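Long-range contacts in mevalonate kinase (Staphylococcus aureus, PDB 2X7I), which probably catalyses the ATP-dependent phosphorylation of mevalonate to 5-phosphomevalonate, an early step of isoprenoid biosynthesis, as a GHMP-family kinase: residues 8-13 against 38-43; 14-19 against 27-32; 107-112 against 130-135; 156-161 against 212-217; 173-178 against 281-286. One frame throughout, in Å; residues are numbered along the deposited sequence.

Interaction 1: 8-13 against 38-43; sequences YGESTG and KIKVLI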
# COMPACT_ATOMS: atom_id res chain seq x y z
N TYR A 8 -8.57 -14.39 13.99
CA TYR A 8 -7.35 -13.73 13.57
C TYR A 8 -7.36 -13.45 12.07
O TYR A 8 -7.79 -14.30 11.29
CB TYR A 8 -6.15 -14.62 13.92
CG TYR A 8 -4.84 -14.00 13.52
CD1 TYR A 8 -4.14 -14.47 12.41
CD2 TYR A 8 -4.32 -12.92 14.21
CE1 TYR A 8 -2.94 -13.88 12.01
CE2 TYR A 8 -3.13 -12.32 13.84
CZ TYR A 8 -2.44 -12.81 12.74
OH TYR A 8 -1.26 -12.22 12.35
N GLY A 9 -6.90 -12.27 11.67
CA GLY A 9 -6.75 -11.95 10.25
C GLY A 9 -5.52 -11.12 9.94
O GLY A 9 -5.04 -10.35 10.77
N GLU A 10 -5.00 -11.29 8.73
CA GLU A 10 -3.84 -10.54 8.25
C GLU A 10 -4.10 -9.96 6.88
O GLU A 10 -4.90 -10.49 6.11
CB GLU A 10 -2.63 -11.46 8.13
CG GLU A 10 -1.64 -11.34 9.23
CD GLU A 10 -0.65 -12.48 9.23
OE1 GLU A 10 -0.22 -12.89 8.14
OE2 GLU A 10 -0.32 -12.98 10.32
N SER A 11 -3.36 -8.90 6.57
CA SER A 11 -3.40 -8.29 5.25
C SER A 11 -2.08 -7.63 4.86
O SER A 11 -1.39 -7.06 5.70
CB SER A 11 -4.51 -7.24 5.20
OG SER A 11 -4.66 -6.77 3.87
N THR A 12 -1.76 -7.69 3.58
CA THR A 12 -0.66 -6.90 3.04
C THR A 12 -1.18 -5.50 2.73
O THR A 12 -2.38 -5.26 2.77
CB THR A 12 -0.08 -7.47 1.72
OG1 THR A 12 -0.96 -7.15 0.64
CG2 THR A 12 0.13 -8.96 1.82
N GLY A 13 -0.26 -4.60 2.41
CA GLY A 13 -0.62 -3.32 1.81
C GLY A 13 -0.63 -3.43 0.29
O GLY A 13 -0.71 -4.53 -0.25
N LYS A 38 2.38 -5.23 6.65
CA LYS A 38 1.48 -6.19 7.28
C LYS A 38 0.60 -5.52 8.32
O LYS A 38 1.09 -4.82 9.20
CB LYS A 38 2.27 -7.33 7.93
CG LYS A 38 2.94 -8.29 6.92
CD LYS A 38 1.92 -9.20 6.18
CE LYS A 38 2.32 -9.48 4.74
NZ LYS A 38 3.53 -10.36 4.61
N ILE A 39 -0.70 -5.76 8.21
CA ILE A 39 -1.65 -5.40 9.24
C ILE A 39 -2.24 -6.69 9.80
O ILE A 39 -2.72 -7.53 9.04
CB ILE A 39 -2.75 -4.50 8.69
CG1 ILE A 39 -2.13 -3.17 8.21
CG2 ILE A 39 -3.84 -4.27 9.73
CD1 ILE A 39 -3.00 -1.94 8.44
N LYS A 40 -2.19 -6.84 11.13
CA LYS A 40 -2.75 -8.00 11.83
C LYS A 40 -3.88 -7.55 12.76
O LYS A 40 -3.71 -6.60 13.53
CB LYS A 40 -1.67 -8.68 12.68
CG LYS A 40 -0.43 -9.14 11.92
CD LYS A 40 0.62 -9.65 12.89
CE LYS A 40 1.83 -10.23 12.16
NZ LYS A 40 2.57 -9.19 11.39
N VAL A 41 -5.01 -8.24 12.71
CA VAL A 41 -6.12 -8.00 13.63
C VAL A 41 -6.44 -9.26 14.43
O VAL A 41 -6.54 -10.35 13.87
CB VAL A 41 -7.40 -7.49 12.89
CG1 VAL A 41 -8.59 -7.41 13.86
CG2 VAL A 41 -7.13 -6.14 12.21
N LEU A 42 -6.58 -9.11 15.74
CA LEU A 42 -7.00 -10.18 16.63
C LEU A 42 -8.26 -9.75 17.38
O LEU A 42 -8.31 -8.66 17.94
CB LEU A 42 -5.89 -10.53 17.62
CG LEU A 42 -6.22 -11.55 18.71
CD1 LEU A 42 -6.55 -12.93 18.13
CD2 LEU A 42 -5.08 -11.65 19.72
N ILE A 43 -9.27 -10.62 17.38
CA ILE A 43 -10.52 -10.39 18.11
C ILE A 43 -10.69 -11.51 19.11
O ILE A 43 -10.80 -12.67 18.72
CB ILE A 43 -11.75 -10.38 17.16
CG1 ILE A 43 -11.48 -9.48 15.94
CG2 ILE A 43 -13.00 -9.95 17.92
CD1 ILE A 43 -12.69 -9.26 15.03
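Tyr-8 to Thr-12 run antiparallel to Lys-38 to Leu-42, the two short strand axes lying 4.7 Å apart with 162° between their directions. Two hydrogen-bonded pairs carry the register. Gly-9 N donates to Val-41 O at 2.9 Å and Gly-9 O accepts from Val-41 N; Ser-11 and Ile-39 exchange a second couple of bonds, of which Ser-11 N to Ile-39 O is the more bent, at 144°. Tyr-8, Glu-10 and Lys-40 share a face, packing their aromatic or aliphatic parts together while their polar ends lie at a partly exposed surface. Tyr-8 has CG trans to the main-chain N (chi1 180°), which carries the ring obliquely across to the partner strand until OH rests 3.2 Å from Lys-40 CG. Glu-10 lies alongside the aliphatic part of Lys-40, with Glu-10 CG 3.7 Å from Lys-40 CG. The charged atoms Glu-10 OE2 and Lys-40 NZ, 4.9 Å apart, are not in contact, so any attraction is probably long-range and weak. The other face is mostly apolar: Ile-39 and Val-41 turn to helix 103-119, and the small Gly-9 and Ser-11 sit beside them, Ser-11 OG being satisfied by Thr-12 O. One face partly open to solvent and the other against helices is the layered alpha/beta arrangement of the GHMP kinase N-terminal domain.

Interaction 2: 14-19 against 27-32; sequences KIILIG and EPAIAV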
# COMPACT_ATOMS: atom_id res chain seq x y z
N LYS A 14 -0.53 -2.29 -0.39
CA LYS A 14 -0.34 -2.28 -1.84
C LYS A 14 0.45 -1.05 -2.29
O LYS A 14 0.49 -0.04 -1.59
CB LYS A 14 -1.69 -2.37 -2.55
CG LYS A 14 -2.20 -1.12 -3.21
CD LYS A 14 -2.54 0.01 -2.24
CE LYS A 14 -2.40 1.35 -2.96
NZ LYS A 14 -2.90 2.50 -2.18
N ILE A 15 1.08 -1.14 -3.45
CA ILE A 15 1.76 0.01 -4.05
C ILE A 15 1.25 0.24 -5.46
O ILE A 15 1.07 -0.70 -6.22
CB ILE A 15 3.30 -0.17 -4.09
CG1 ILE A 15 3.83 -0.46 -2.68
CG2 ILE A 15 3.98 1.08 -4.67
CD1 ILE A 15 5.17 0.16 -2.35
N ILE A 16 1.00 1.51 -5.78
CA ILE A 16 0.75 1.92 -7.15
C ILE A 16 2.13 2.18 -7.72
O ILE A 16 2.76 3.20 -7.41
CB ILE A 16 -0.11 3.21 -7.23
CG1 ILE A 16 -1.46 3.03 -6.51
CG2 ILE A 16 -0.34 3.60 -8.67
CD1 ILE A 16 -2.32 1.90 -7.05
N LEU A 17 2.64 1.24 -8.50
CA LEU A 17 3.96 1.37 -9.11
C LEU A 17 4.00 2.58 -10.04
O LEU A 17 4.95 3.37 -10.00
CB LEU A 17 4.31 0.13 -9.91
CG LEU A 17 4.69 -1.13 -9.12
CD1 LEU A 17 5.10 -2.20 -10.12
CD2 LEU A 17 5.81 -0.87 -8.13
N ILE A 18 2.97 2.71 -10.87
CA ILE A 18 2.82 3.82 -11.80
C ILE A 18 1.34 4.14 -11.83
O ILE A 18 0.50 3.23 -11.88
CB ILE A 18 3.23 3.45 -13.23
CG1 ILE A 18 4.58 2.76 -13.26
CG2 ILE A 18 3.28 4.68 -14.13
CD1 ILE A 18 4.74 1.83 -14.46
N GLY A 19 1.02 5.43 -11.80
CA GLY A 19 -0.36 5.89 -11.79
C GLY A 19 -0.60 6.85 -10.65
O GLY A 19 0.22 6.95 -9.74
N GLU A 27 -8.90 5.50 -15.14
CA GLU A 27 -7.61 6.18 -15.09
C GLU A 27 -6.50 5.12 -15.09
O GLU A 27 -6.66 4.06 -14.47
CB GLU A 27 -7.53 7.02 -13.82
CG GLU A 27 -8.66 8.07 -13.67
CD GLU A 27 -8.71 8.73 -12.30
OE1 GLU A 27 -8.28 8.13 -11.30
OE2 GLU A 27 -9.22 9.86 -12.20
N PRO A 28 -5.36 5.38 -15.76
CA PRO A 28 -4.30 4.36 -15.82
C PRO A 28 -3.52 4.16 -14.51
O PRO A 28 -3.17 5.12 -13.82
CB PRO A 28 -3.36 4.89 -16.91
CG PRO A 28 -4.06 6.00 -17.56
CD PRO A 28 -5.00 6.57 -16.55
N ALA A 29 -3.24 2.90 -14.20
CA ALA A 29 -2.48 2.54 -13.02
C ALA A 29 -2.00 1.08 -13.06
O ALA A 29 -2.62 0.22 -13.68
CB ALA A 29 -3.33 2.78 -11.76
N ILE A 30 -0.89 0.81 -12.37
CA ILE A 30 -0.49 -0.54 -12.05
C ILE A 30 -0.25 -0.68 -10.55
O ILE A 30 0.69 -0.11 -10.00
CB ILE A 30 0.78 -0.96 -12.83
CG1 ILE A 30 0.47 -1.01 -14.33
CG2 ILE A 30 1.28 -2.31 -12.31
CD1 ILE A 30 1.18 -2.09 -15.09
N ALA A 31 -1.13 -1.43 -9.89
CA ALA A 31 -1.02 -1.70 -8.47
C ALA A 31 -0.52 -3.13 -8.26
O ALA A 31 -0.84 -4.02 -9.05
CB ALA A 31 -2.36 -1.52 -7.81
N VAL A 32 0.29 -3.33 -7.22
CA VAL A 32 0.77 -4.67 -6.86
C VAL A 32 0.72 -4.82 -5.35
O VAL A 32 0.78 -3.81 -4.63
CB VAL A 32 2.24 -4.92 -7.32
CG1 VAL A 32 2.35 -4.82 -8.82
CG2 VAL A 32 3.21 -3.95 -6.63
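Leu-17 reaches over Ile-30 to Val-32 just where its strand turns a corner. Its CB lies 3.6 Å from Ile-30 O, the same carbonyl that takes the Leu-17 backbone N-H. Next along the chain, CG approaches Val-32 CG2. At the tip, Leu-17 CD1 packs 4.0 Å from Val-32 CG1, the two side chains crossing at about a right angle; CD2 turns to Met-176 of the neighbouring antiparallel sheet. With CG beside its own nitrogen (chi1 -74°), the leucine is directed back over the partner strand. On the face opposite Val-32, Ile-16 CD1 meets Ala-31 CB at 3.5 Å, where a methyl is small enough to admit the isoleucine tip. Backbone bonds hold both ends: Ile-15 and Val-32 are joined twice, and beyond the corner Ile-18 O accepts from Ile-30 N at 2.8 Å. Gly-19, with phi 127°, adopts a backbone shape that a side chain would hinder. Lys-14 is the polar exception, its NZ bound to Gly-100 O and paired with Asp-147. In this buried setting, apolar side-chain packing and backbone hydrogen bonds probably act together to hold the two antiparallel strands.

Interaction 3: 107-112 against 130-135; sequences VAVAFV and EKANWA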
# COMPACT_ATOMS: atom_id res chain seq x y z
N VAL A 107 -6.29 -2.65 6.73
CA VAL A 107 -7.05 -2.76 7.97
C VAL A 107 -8.40 -3.44 7.71
O VAL A 107 -8.80 -4.35 8.45
CB VAL A 107 -7.25 -1.37 8.65
CG1 VAL A 107 -8.26 -1.43 9.78
CG2 VAL A 107 -5.91 -0.85 9.21
N ALA A 108 -9.07 -3.03 6.64
CA ALA A 108 -10.40 -3.55 6.33
C ALA A 108 -10.36 -5.03 5.96
O ALA A 108 -11.21 -5.79 6.40
CB ALA A 108 -11.06 -2.74 5.25
N VAL A 109 -9.40 -5.43 5.14
CA VAL A 109 -9.24 -6.84 4.76
C VAL A 109 -8.87 -7.70 5.98
O VAL A 109 -9.42 -8.79 6.16
CB VAL A 109 -8.19 -7.00 3.64
CG1 VAL A 109 -7.87 -8.48 3.37
CG2 VAL A 109 -8.70 -6.32 2.35
N ALA A 110 -7.96 -7.20 6.82
CA ALA A 110 -7.55 -7.88 8.04
C ALA A 110 -8.71 -8.00 9.02
O ALA A 110 -8.94 -9.07 9.60
CB ALA A 110 -6.40 -7.14 8.68
N PHE A 111 -9.44 -6.91 9.21
CA PHE A 111 -10.55 -6.91 10.15
C PHE A 111 -11.67 -7.88 9.73
O PHE A 111 -12.25 -8.58 10.58
CB PHE A 111 -11.13 -5.52 10.36
CG PHE A 111 -12.21 -5.48 11.37
CD1 PHE A 111 -11.90 -5.41 12.72
CD2 PHE A 111 -13.53 -5.59 11.00
CE1 PHE A 111 -12.91 -5.42 13.68
CE2 PHE A 111 -14.53 -5.61 11.95
CZ PHE A 111 -14.22 -5.52 13.28
N VAL A 112 -11.98 -7.91 8.43
CA VAL A 112 -13.04 -8.78 7.92
C VAL A 112 -12.63 -10.25 8.05
O VAL A 112 -13.43 -11.07 8.46
CB VAL A 112 -13.39 -8.49 6.46
CG1 VAL A 112 -14.28 -9.61 5.89
CG2 VAL A 112 -14.08 -7.13 6.34
N GLU A 130 -16.43 -7.49 -1.15
CA GLU A 130 -17.61 -6.71 -0.82
C GLU A 130 -17.55 -6.14 0.60
O GLU A 130 -17.78 -4.96 0.80
CB GLU A 130 -18.88 -7.56 -0.97
CG GLU A 130 -19.12 -8.12 -2.38
CD GLU A 130 -19.60 -7.09 -3.35
OE1 GLU A 130 -19.95 -5.98 -2.92
OE2 GLU A 130 -19.63 -7.39 -4.55
N LYS A 131 -17.24 -6.99 1.58
CA LYS A 131 -17.23 -6.57 2.97
C LYS A 131 -16.08 -5.60 3.28
O LYS A 131 -16.24 -4.68 4.07
CB LYS A 131 -17.15 -7.78 3.90
CG LYS A 131 -18.44 -8.58 4.01
CD LYS A 131 -19.36 -8.02 5.10
CE LYS A 131 -20.38 -9.07 5.57
NZ LYS A 131 -21.56 -8.47 6.29
N ALA A 132 -14.93 -5.82 2.66
CA ALA A 132 -13.79 -4.93 2.86
C ALA A 132 -14.08 -3.56 2.24
O ALA A 132 -13.79 -2.53 2.85
CB ALA A 132 -12.51 -5.52 2.27
N ASN A 133 -14.66 -3.53 1.04
CA ASN A 133 -14.99 -2.26 0.40
C ASN A 133 -16.02 -1.49 1.25
O ASN A 133 -15.87 -0.29 1.45
CB ASN A 133 -15.47 -2.45 -1.06
CG ASN A 133 -14.29 -2.67 -2.04
OD1 ASN A 133 -14.27 -3.64 -2.80
ND2 ASN A 133 -13.33 -1.76 -2.02
N TRP A 134 -17.00 -2.21 1.81
CA TRP A 134 -17.98 -1.59 2.71
C TRP A 134 -17.36 -1.06 4.00
O TRP A 134 -17.73 0.01 4.48
CB TRP A 134 -19.13 -2.56 3.04
CG TRP A 134 -19.86 -3.15 1.83
CD1 TRP A 134 -19.71 -2.80 0.50
CD2 TRP A 134 -20.86 -4.19 1.85
NE1 TRP A 134 -20.52 -3.57 -0.29
CE2 TRP A 134 -21.24 -4.42 0.51
CE3 TRP A 134 -21.44 -4.95 2.87
CZ2 TRP A 134 -22.20 -5.38 0.17
CZ3 TRP A 134 -22.40 -5.90 2.52
CH2 TRP A 134 -22.77 -6.11 1.18
N ALA A 135 -16.39 -1.80 4.55
CA ALA A 135 -15.72 -1.40 5.79
C ALA A 135 -14.85 -0.15 5.59
O ALA A 135 -14.83 0.74 6.44
CB ALA A 135 -14.88 -2.55 6.37
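Val-112 meets Lys-131 at about a right angle, its two methyls spread against the first carbon of the lysine: Val-112 CG1 lies 3.9 Å from Lys-131 CB, and CG2 reaches the backbone where Lys-131 passes into Ala-132. With CG1 opposite the amide nitrogen across the CA-CB bond (chi1 168°), the valine fork can straddle the lysine base. Lys-131 then bends at chi2 and carries its ammonium away from the interface, so that the side chain of this partly exposed residue contributes its CB here. One turn back along the first helix, Ala-108 aims its methyl at the other helix. Ala-108 CB sits 3.6 Å from Ala-132 O and 4.0 Å from Ala-135 CB, an approach that the small alanine methyls permit. The CA atoms of Ala-108 and Ala-132 accordingly come within 5.0 Å. Val-109 starts off away from the other helix, yet its CG2 branch touches Ala-132 CB at 3.9 Å. Ala-132 is therefore met by two successive residues of the first helix, its O by Ala-108 and its CB by Val-109. Beyond the pair, Val-109 also packs on helix 145-153, and Ala-135 on Leu-73 of helix 70-80. Alanines at the crossing allow the segment axes to approach to 8.4 Å, at 125° between their directions. Such close, small-residue packing of two helices belongs to the helical layer behind the sheet of the GHMP kinase N-terminal domain.

Interaction 4: 156-161 against 212-217; sequences PVWFQK and KLVLRA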
# COMPACT_ATOMS: atom_id res chain seq x y z
N PRO A 156 -1.21 -8.43 -9.37
CA PRO A 156 -1.24 -7.07 -9.87
C PRO A 156 -2.56 -6.75 -10.55
O PRO A 156 -3.17 -7.64 -11.13
CB PRO A 156 -0.08 -7.03 -10.89
CG PRO A 156 0.71 -8.24 -10.67
CD PRO A 156 -0.23 -9.25 -10.10
N VAL A 157 -3.01 -5.51 -10.44
CA VAL A 157 -4.20 -5.02 -11.13
C VAL A 157 -3.79 -3.87 -12.04
O VAL A 157 -3.09 -2.95 -11.62
CB VAL A 157 -5.26 -4.51 -10.13
CG1 VAL A 157 -6.41 -3.84 -10.88
CG2 VAL A 157 -5.76 -5.66 -9.25
N TRP A 158 -4.24 -3.93 -13.29
CA TRP A 158 -3.84 -3.00 -14.33
C TRP A 158 -5.09 -2.28 -14.82
O TRP A 158 -6.04 -2.94 -15.26
CB TRP A 158 -3.17 -3.79 -15.47
CG TRP A 158 -3.03 -3.04 -16.78
CD1 TRP A 158 -2.65 -1.74 -16.94
CD2 TRP A 158 -3.26 -3.56 -18.09
NE1 TRP A 158 -2.64 -1.42 -18.28
CE2 TRP A 158 -3.01 -2.52 -19.01
CE3 TRP A 158 -3.66 -4.81 -18.59
CZ2 TRP A 158 -3.14 -2.68 -20.40
CZ3 TRP A 158 -3.80 -4.97 -19.97
CH2 TRP A 158 -3.53 -3.91 -20.86
N PHE A 159 -5.10 -0.94 -14.71
CA PHE A 159 -6.15 -0.09 -15.28
C PHE A 159 -5.62 0.58 -16.55
O PHE A 159 -4.50 1.07 -16.56
CB PHE A 159 -6.54 1.04 -14.30
CG PHE A 159 -7.45 0.61 -13.15
CD1 PHE A 159 -7.70 -0.73 -12.85
CD2 PHE A 159 -8.03 1.59 -12.35
CE1 PHE A 159 -8.52 -1.07 -11.77
CE2 PHE A 159 -8.85 1.26 -11.28
CZ PHE A 159 -9.10 -0.07 -10.99
N GLN A 160 -6.44 0.64 -17.61
CA GLN A 160 -6.09 1.37 -18.84
C GLN A 160 -7.34 1.76 -19.62
O GLN A 160 -8.16 0.89 -19.92
CB GLN A 160 -5.24 0.51 -19.77
CG GLN A 160 -4.48 1.29 -20.83
CD GLN A 160 -3.19 1.90 -20.30
OE1 GLN A 160 -2.45 1.26 -19.55
NE2 GLN A 160 -2.91 3.14 -20.68
N LYS A 161 -7.46 3.04 -20.00
CA LYS A 161 -8.55 3.49 -20.88
C LYS A 161 -9.90 3.07 -20.29
O LYS A 161 -10.23 3.50 -19.20
CB LYS A 161 -8.36 2.95 -22.31
CG LYS A 161 -7.30 3.68 -23.15
CD LYS A 161 -7.34 3.19 -24.61
CE LYS A 161 -6.75 4.20 -25.59
NZ LYS A 161 -7.22 3.96 -26.99
N LYS A 212 0.61 6.28 -21.24
CA LYS A 212 1.40 5.42 -22.14
C LYS A 212 2.45 4.59 -21.40
O LYS A 212 2.70 3.45 -21.76
CB LYS A 212 2.03 6.18 -23.34
CG LYS A 212 2.71 7.52 -23.04
CD LYS A 212 3.24 8.17 -24.33
CE LYS A 212 3.13 9.70 -24.30
NZ LYS A 212 1.73 10.19 -24.53
N LEU A 213 3.05 5.14 -20.34
CA LEU A 213 4.03 4.39 -19.54
C LEU A 213 3.41 3.23 -18.75
O LEU A 213 4.08 2.22 -18.53
CB LEU A 213 4.80 5.31 -18.60
CG LEU A 213 5.72 6.32 -19.29
CD1 LEU A 213 6.21 7.37 -18.29
CD2 LEU A 213 6.90 5.61 -19.95
N VAL A 214 2.15 3.37 -18.33
CA VAL A 214 1.41 2.28 -17.69
C VAL A 214 1.12 1.16 -18.71
O VAL A 214 1.10 -0.02 -18.34
CB VAL A 214 0.07 2.77 -17.06
CG1 VAL A 214 -0.80 1.60 -16.62
CG2 VAL A 214 0.33 3.71 -15.89
N LEU A 215 0.91 1.52 -19.97
CA LEU A 215 0.65 0.54 -21.02
C LEU A 215 1.89 -0.31 -21.29
O LEU A 215 1.80 -1.53 -21.39
CB LEU A 215 0.18 1.23 -22.31
CG LEU A 215 -0.16 0.33 -23.50
CD1 LEU A 215 -1.11 -0.80 -23.09
CD2 LEU A 215 -0.74 1.14 -24.66
N ARG A 216 3.05 0.33 -21.38
CA ARG A 216 4.30 -0.40 -21.52
C ARG A 216 4.64 -1.23 -20.28
O ARG A 216 5.21 -2.30 -20.39
CB ARG A 216 5.45 0.55 -21.81
CG ARG A 216 5.34 1.30 -23.13
CD ARG A 216 6.35 2.45 -23.18
NE ARG A 216 7.71 2.03 -22.80
CZ ARG A 216 8.74 2.86 -22.67
NH1 ARG A 216 8.59 4.16 -22.89
NH2 ARG A 216 9.94 2.38 -22.32
N ALA A 217 4.29 -0.72 -19.10
CA ALA A 217 4.53 -1.42 -17.83
C ALA A 217 3.75 -2.73 -17.70
O ALA A 217 4.22 -3.67 -17.09
CB ALA A 217 4.20 -0.51 -16.66
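Strand 157-160, between strands 29-45 and 163-166 of the mixed sheet, meets helix 203-222 here, a helix packed on a beta-sheet with the short axes 8.9 Å apart. Val-214 is the helix residue aimed at the strand. Its CG1 touches the edge of the Trp-158 indole, 3.8 Å from Trp-158 CD1, and also lies 3.4 Å from Gln-160 OE1. Leu-215, the next residue, brings CD1 to within 3.9 Å of Trp-158 CZ2 while its CB lies against the Gln-160 amide. A beta-branched valine and a longer leucine thus flank a polar pair with hydrocarbon. That pair is internal to the strand: Trp-158 NE1 donates to Gln-160 OE1 at 3.0 Å, nearly straight at 164° and within the indole plane, meeting a lone pair of the amide oxygen. Both side chains leave the backbone in the trans chi1 state, and Gln-160 then bends at chi2 (81°), which turns its amide back to the tryptophan two residues earlier. The other end of the amide is held as well, Gln-160 NE2 donating to Gly-211 O on the helix. Glutamine suits this place because it can accept from the indole and donate to the helix backbone at once. Trp-158 also packs edge-to-face with His-163. Helix 203-222 thus lies on one side of the mixed sheet, Val-214 reaching Ile-18 and Ile-30 besides strand 157-160, an alpha/beta interface.

Interaction 5: 173-178 against 281-286; sequences DGYMVV and KDLPTA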
# COMPACT_ATOMS: atom_id res chain seq x y z
N ASP A 173 12.67 -10.42 -11.43
CA ASP A 173 13.94 -10.78 -10.82
C ASP A 173 14.65 -9.52 -10.32
O ASP A 173 15.54 -8.98 -10.97
CB ASP A 173 14.79 -11.54 -11.84
CG ASP A 173 16.12 -12.02 -11.27
OD1 ASP A 173 16.99 -12.40 -12.09
OD2 ASP A 173 16.30 -12.02 -10.04
N GLY A 174 14.24 -9.06 -9.14
CA GLY A 174 14.80 -7.85 -8.57
C GLY A 174 14.12 -7.40 -7.29
O GLY A 174 13.24 -8.08 -6.76
N TYR A 175 14.56 -6.24 -6.80
CA TYR A 175 14.11 -5.71 -5.53
C TYR A 175 13.74 -4.26 -5.68
O TYR A 175 14.25 -3.55 -6.55
CB TYR A 175 15.22 -5.85 -4.48
CG TYR A 175 15.49 -7.28 -4.08
CD1 TYR A 175 16.17 -8.15 -4.93
CD2 TYR A 175 15.03 -7.78 -2.86
CE1 TYR A 175 16.40 -9.47 -4.58
CE2 TYR A 175 15.26 -9.09 -2.50
CZ TYR A 175 15.95 -9.94 -3.36
OH TYR A 175 16.18 -11.24 -2.99
N MET A 176 12.82 -3.82 -4.82
CA MET A 176 12.36 -2.45 -4.81
C MET A 176 12.46 -1.96 -3.38
O MET A 176 11.87 -2.56 -2.47
CB MET A 176 10.91 -2.38 -5.31
CG MET A 176 10.29 -0.99 -5.24
SD MET A 176 8.68 -0.88 -6.02
CE MET A 176 7.67 -1.94 -4.98
N VAL A 177 13.23 -0.89 -3.17
CA VAL A 177 13.27 -0.20 -1.88
C VAL A 177 12.16 0.84 -1.86
O VAL A 177 12.08 1.68 -2.75
CB VAL A 177 14.62 0.49 -1.62
CG1 VAL A 177 14.60 1.24 -0.29
CG2 VAL A 177 15.75 -0.52 -1.64
N VAL A 178 11.31 0.77 -0.84
CA VAL A 178 10.22 1.71 -0.66
C VAL A 178 10.61 2.66 0.45
O VAL A 178 10.92 2.24 1.56
CB VAL A 178 8.93 0.96 -0.31
CG1 VAL A 178 7.79 1.92 -0.01
CG2 VAL A 178 8.55 -0.00 -1.44
N LYS A 281 19.04 -4.59 -8.11
CA LYS A 281 19.16 -5.89 -8.75
C LYS A 281 19.16 -7.05 -7.74
O LYS A 281 18.68 -8.14 -8.05
CB LYS A 281 20.44 -5.96 -9.60
CG LYS A 281 20.48 -4.94 -10.73
CD LYS A 281 21.79 -5.03 -11.53
CE LYS A 281 21.67 -4.35 -12.90
NZ LYS A 281 22.86 -4.67 -13.78
N ASP A 282 19.73 -6.82 -6.55
CA ASP A 282 19.89 -7.89 -5.56
C ASP A 282 19.71 -7.39 -4.14
O ASP A 282 19.64 -6.17 -3.91
CB ASP A 282 21.25 -8.60 -5.73
CG ASP A 282 22.45 -7.67 -5.50
OD1 ASP A 282 22.33 -6.68 -4.74
OD2 ASP A 282 23.52 -7.95 -6.07
N LEU A 283 19.62 -8.32 -3.20
CA LEU A 283 19.27 -7.97 -1.81
C LEU A 283 20.36 -7.16 -1.11
O LEU A 283 20.04 -6.17 -0.45
CB LEU A 283 18.90 -9.22 -0.99
CG LEU A 283 18.37 -8.96 0.43
CD1 LEU A 283 17.14 -8.05 0.38
CD2 LEU A 283 18.07 -10.28 1.15
N PRO A 284 21.64 -7.56 -1.26
CA PRO A 284 22.71 -6.76 -0.65
C PRO A 284 22.71 -5.28 -1.06
O PRO A 284 22.96 -4.42 -0.21
CB PRO A 284 23.99 -7.46 -1.15
CG PRO A 284 23.58 -8.88 -1.32
CD PRO A 284 22.15 -8.83 -1.81
N THR A 285 22.44 -4.99 -2.34
CA THR A 285 22.42 -3.62 -2.83
C THR A 285 21.21 -2.87 -2.25
O THR A 285 21.30 -1.69 -1.93
CB THR A 285 22.40 -3.54 -4.39
OG1 THR A 285 23.57 -4.15 -4.93
CG2 THR A 285 22.35 -2.11 -4.86
N ALA A 286 20.09 -3.58 -2.12
CA ALA A 286 18.89 -3.00 -1.49
C ALA A 286 19.15 -2.68 -0.02
O ALA A 286 18.67 -1.67 0.48
CB ALA A 286 17.70 -3.94 -1.63
O HOH W 1 18.40 -8.08 -11.33
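Tyr-175 lies against the first turn of helix 283-295, where that helix packs on the four-stranded antiparallel sheet of the C-terminal part of this GHMP-type kinase. Leu-283 takes one face of the ring: its CB stands 4.2 Å from the ring centroid in a CH-pi contact, and CD1 comes within 3.6 Å of Tyr-175 CE2. An aromatic ring suits the place, being broad enough to receive both the leucine and the peptide of Asp-282 beside it. Farther along the strand Val-177 CG2 rests 3.9 Å from Ala-286 CB, the small alanine bringing helix and strand close. Tyr-175 and Leu-283 both reach Ile-303 on strand 300-305. Behind this shell, Asp-282 is the N-cap that fixes the helix start, its OD1 accepting from both Thr-285 N and Thr-285 OG1. Just before the strand begins, a water bridges the two segments, donating to Asp-173 O at 3.0 Å and to Lys-281 O at 3.3 Å.

In the fold
From the N terminus, strand 6-16 pairs with strand 29-45 twice: interaction 1 closes the wide loop and interaction 2, nested within it, closes the tight one, their centres about 22 Å apart. Interaction 3 follows in series and joins two helices, one of which lies on interaction 1 through Val-107, Val-109 and Ala-110. Strand 157-160 extends the same sheet, so interaction 4 adjoins interaction 2 through Phe-159 and Val-157, whose backbones are hydrogen-bonded to those of Ala-29 and Ala-31. Interaction 5 opens before interaction 4 has closed, and the two cross along the chain. Met-176 and Val-178 on its strand touch Ile-15, joining the C-terminal sheet to interaction 2.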